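Long-range contact in acetylxylan esterase A (Aspergillus awamori, PDB 5X6S), which removes acetyl side groups from the backbone of xylan as a secreted serine esterase of carbohydrate esterase family 1: residues F10-I21 with N91-T102. Sequence-based numbering, arbitrary orientation.
Sequences FGDNPTNVGMYI and NSNSIANMVTWT
From Phe10 beside Trp101 to Thr15 beside Asn91, the loop 10-17 runs back along helix 91-102, reverses in a type I turn at Asn13-Asn16 and returns as strand 18-21. The strand axis passes 9.5 Å from that of the helix, the two directions 34° apart.

Three polar side chains on successive turns of the helix grip the loop. Asn97 ND2 donates to Asp12 O at 2.9 Å, lying on a lone pair with the acceptor in its own amide plane. Ser94 OG donates a hydrogen bond to Asn13 OD1 (2.6 Å), the donor tilted 23° from the carbonyl plane; the same oxygen also accepts one from Val17 N, while Asn13 ND2 returns a bond to Val17 O, which fixes the amide across the turn. Asn91 ND2 donates a hydrogen bond to Thr15 OG1, which lies in the Asn91 amide plane, and a water joins Ser94 OG to Thr15 N.

Helix side chains, led by Met98, pack mainly through apolar atoms against Phe10 on the loop and Met19 on the strand. Met98 CG sits over one face of the Phe10 ring, 3.9 Å from its centroid, and the sulfur lies farther above that face in a Met-aromatic contact. Met98 continues extended, its CE meeting Val17 CG1 and Gly18 O. Met19, fully extended with CG anti to its backbone N (chi1 175°), runs antiparallel to the Met98 side chain, SD 3.5 Å from Met98 CG, and brings CE against Thr102 OG1 and Trp101 CE3. The Trp101 indole also meets Phe10 CB off-centre, and Ile21 CD1 at its edge.

Strand 18-23 pairs with strands 3-7 and 63-68, and the helix also packs on both through Trp101 on Val7 and Thr102 on Ile65, covering the sheet edge formed by the chain's first strands: the helix-on-sheet layering of the alpha/beta-hydrolase fold.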
# COMPACT_ATOMS: atom_id res chain seq x y z
N PHE A 10 -12.18 -11.16 12.11
CA PHE A 10 -11.14 -10.61 11.24
C PHE A 10 -10.92 -9.12 11.47
O PHE A 10 -10.21 -8.49 10.70
CB PHE A 10 -11.47 -10.87 9.76
CG PHE A 10 -12.82 -10.38 9.36
CD1 PHE A 10 -13.00 -9.06 8.98
CD2 PHE A 10 -13.93 -11.24 9.37
CE1 PHE A 10 -14.28 -8.58 8.64
CE2 PHE A 10 -15.21 -10.77 9.02
CZ PHE A 10 -15.37 -9.47 8.61
N GLY A 11 -11.58 -8.56 12.50
CA GLY A 11 -11.48 -7.16 12.81
C GLY A 11 -12.84 -6.52 12.87
O GLY A 11 -13.85 -7.22 12.82
N ASP A 12 -12.89 -5.20 12.96
CA ASP A 12 -14.15 -4.49 13.16
C ASP A 12 -15.16 -4.80 12.02
O ASP A 12 -14.82 -4.76 10.84
CB ASP A 12 -13.95 -3.01 13.26
CG ASP A 12 -13.24 -2.60 14.57
OD1 ASP A 12 -13.19 -3.46 15.50
OD2 ASP A 12 -12.75 -1.45 14.65
N ASN A 13 -16.39 -5.14 12.42
CA ASN A 13 -17.36 -5.62 11.44
C ASN A 13 -18.78 -5.31 11.90
O ASN A 13 -19.59 -6.21 11.98
CB ASN A 13 -17.12 -7.11 11.17
CG ASN A 13 -18.06 -7.69 10.10
OD1 ASN A 13 -18.51 -6.98 9.19
ND2 ASN A 13 -18.35 -8.98 10.21
N PRO A 14 -19.08 -4.02 12.17
CA PRO A 14 -20.39 -3.70 12.77
C PRO A 14 -21.59 -4.04 11.86
O PRO A 14 -22.65 -4.36 12.37
CB PRO A 14 -20.27 -2.20 13.08
CG PRO A 14 -19.27 -1.68 12.13
CD PRO A 14 -18.25 -2.81 11.99
N THR A 15 -21.39 -4.11 10.53
CA THR A 15 -22.47 -4.48 9.65
C THR A 15 -22.53 -5.97 9.39
O THR A 15 -23.35 -6.44 8.60
CB THR A 15 -22.44 -3.69 8.31
OG1 THR A 15 -21.31 -4.06 7.51
CG2 THR A 15 -22.51 -2.17 8.55
N ASN A 16 -21.70 -6.75 10.07
CA ASN A 16 -21.83 -8.19 10.05
C ASN A 16 -21.70 -8.87 8.68
O ASN A 16 -22.37 -9.88 8.37
CB ASN A 16 -23.10 -8.62 10.77
CG ASN A 16 -22.97 -9.99 11.36
OD1 ASN A 16 -21.88 -10.39 11.87
ND2 ASN A 16 -24.07 -10.74 11.35
N VAL A 17 -20.80 -8.33 7.86
CA VAL A 17 -20.47 -8.96 6.59
C VAL A 17 -19.82 -10.35 6.85
O VAL A 17 -19.00 -10.46 7.77
CB VAL A 17 -19.51 -8.05 5.77
CG1 VAL A 17 -19.26 -8.58 4.39
CG2 VAL A 17 -20.05 -6.64 5.73
N GLY A 18 -20.14 -11.37 6.04
CA GLY A 18 -19.44 -12.67 6.16
C GLY A 18 -18.10 -12.69 5.43
O GLY A 18 -17.94 -11.99 4.43
N MET A 19 -17.15 -13.48 5.90
CA MET A 19 -15.88 -13.63 5.25
C MET A 19 -15.61 -15.10 4.98
O MET A 19 -15.63 -15.90 5.92
CB MET A 19 -14.75 -13.07 6.10
CG MET A 19 -13.40 -13.30 5.51
SD MET A 19 -12.08 -12.64 6.51
CE MET A 19 -10.64 -13.25 5.64
N TYR A 20 -15.40 -15.45 3.73
CA TYR A 20 -14.99 -16.80 3.34
C TYR A 20 -13.74 -16.71 2.53
O TYR A 20 -13.61 -15.84 1.66
CB TYR A 20 -16.06 -17.54 2.56
CG TYR A 20 -17.38 -17.68 3.31
CD1 TYR A 20 -18.26 -16.63 3.39
CD2 TYR A 20 -17.70 -18.84 3.97
CE1 TYR A 20 -19.49 -16.74 4.04
CE2 TYR A 20 -18.92 -18.98 4.64
CZ TYR A 20 -19.81 -17.92 4.67
OH TYR A 20 -20.97 -18.00 5.37
N ILE A 21 -12.79 -17.60 2.78
CA ILE A 21 -11.56 -17.65 1.98
C ILE A 21 -11.28 -19.00 1.37
O ILE A 21 -11.56 -20.05 1.96
CB ILE A 21 -10.32 -17.21 2.78
CG1 ILE A 21 -10.04 -18.13 3.96
CG2 ILE A 21 -10.52 -15.82 3.31
CD1 ILE A 21 -8.69 -17.78 4.62
N ASN A 91 -20.04 -1.75 5.00
CA ASN A 91 -19.63 -2.98 4.37
C ASN A 91 -18.22 -2.89 3.82
O ASN A 91 -17.43 -3.79 3.95
CB ASN A 91 -20.50 -3.38 3.18
CG ASN A 91 -21.89 -3.90 3.51
OD1 ASN A 91 -22.66 -4.09 2.62
ND2 ASN A 91 -22.20 -4.15 4.75
N SER A 92 -17.92 -1.78 3.17
CA SER A 92 -16.61 -1.61 2.56
C SER A 92 -15.43 -1.70 3.56
O SER A 92 -14.37 -2.30 3.25
CB SER A 92 -16.58 -0.31 1.77
OG SER A 92 -16.99 0.80 2.56
N ASN A 93 -15.63 -1.12 4.73
CA ASN A 93 -14.71 -1.18 5.85
C ASN A 93 -14.48 -2.64 6.30
O ASN A 93 -13.38 -3.05 6.54
CB ASN A 93 -15.21 -0.33 7.00
CG ASN A 93 -14.12 0.22 7.92
OD1 ASN A 93 -14.29 1.26 8.51
ND2 ASN A 93 -13.01 -0.46 8.01
N SER A 94 -15.55 -3.41 6.37
CA SER A 94 -15.45 -4.80 6.68
C SER A 94 -14.58 -5.55 5.69
O SER A 94 -13.71 -6.32 6.11
CB SER A 94 -16.85 -5.41 6.75
OG SER A 94 -17.53 -4.94 7.91
N ILE A 95 -14.80 -5.33 4.39
CA ILE A 95 -14.02 -5.99 3.36
C ILE A 95 -12.54 -5.63 3.50
O ILE A 95 -11.65 -6.50 3.39
CB ILE A 95 -14.55 -5.64 1.94
CG1 ILE A 95 -15.98 -6.22 1.76
CG2 ILE A 95 -13.62 -6.20 0.87
CD1 ILE A 95 -16.61 -5.82 0.43
N ALA A 96 -12.26 -4.37 3.79
CA ALA A 96 -10.89 -3.91 4.04
C ALA A 96 -10.22 -4.73 5.14
O ALA A 96 -9.06 -5.18 4.99
CB ALA A 96 -10.90 -2.46 4.41
N ASN A 97 -10.93 -4.94 6.25
CA ASN A 97 -10.43 -5.72 7.37
C ASN A 97 -10.19 -7.19 7.06
O ASN A 97 -9.26 -7.84 7.60
CB ASN A 97 -11.33 -5.49 8.59
CG ASN A 97 -11.28 -4.07 9.11
OD1 ASN A 97 -10.32 -3.34 8.83
ND2 ASN A 97 -12.32 -3.64 9.82
N MET A 98 -10.99 -7.77 6.16
CA MET A 98 -10.76 -9.13 5.69
C MET A 98 -9.40 -9.21 4.99
O MET A 98 -8.64 -10.20 5.15
CB MET A 98 -11.82 -9.53 4.68
CG MET A 98 -13.20 -9.62 5.23
SD MET A 98 -14.44 -9.99 3.99
CE MET A 98 -15.92 -9.38 4.75
N VAL A 99 -9.11 -8.19 4.18
CA VAL A 99 -7.83 -8.10 3.52
C VAL A 99 -6.67 -8.09 4.49
O VAL A 99 -5.73 -8.90 4.37
CB VAL A 99 -7.80 -6.91 2.51
CG1 VAL A 99 -6.36 -6.59 2.07
CG2 VAL A 99 -8.67 -7.23 1.34
N THR A 100 -6.71 -7.17 5.46
CA THR A 100 -5.56 -7.00 6.32
C THR A 100 -5.36 -8.21 7.21
O THR A 100 -4.21 -8.58 7.49
CB THR A 100 -5.66 -5.70 7.14
OG1 THR A 100 -6.79 -5.80 8.03
CG2 THR A 100 -5.75 -4.45 6.20
N TRP A 101 -6.46 -8.85 7.63
CA TRP A 101 -6.41 -10.08 8.44
C TRP A 101 -5.70 -11.18 7.65
O TRP A 101 -4.83 -11.87 8.19
CB TRP A 101 -7.81 -10.57 8.81
CG TRP A 101 -7.82 -11.79 9.70
CD1 TRP A 101 -7.74 -11.84 11.08
CD2 TRP A 101 -7.84 -13.14 9.26
NE1 TRP A 101 -7.74 -13.13 11.50
CE2 TRP A 101 -7.81 -13.95 10.42
CE3 TRP A 101 -7.89 -13.74 8.00
CZ2 TRP A 101 -7.83 -15.34 10.34
CZ3 TRP A 101 -7.93 -15.10 7.93
CH2 TRP A 101 -7.87 -15.89 9.10
N THR A 102 -6.04 -11.31 6.37
CA THR A 102 -5.51 -12.35 5.52
C THR A 102 -4.01 -12.10 5.23
O THR A 102 -3.19 -13.06 5.25
CB THR A 102 -6.29 -12.44 4.19
OG1 THR A 102 -7.68 -12.69 4.48
CG2 THR A 102 -5.74 -13.53 3.25
O HOH W 1 -7.86 -7.12 10.12
O HOH W 2 -10.93 -1.38 11.88
O HOH W 3 -19.11 -3.09 8.76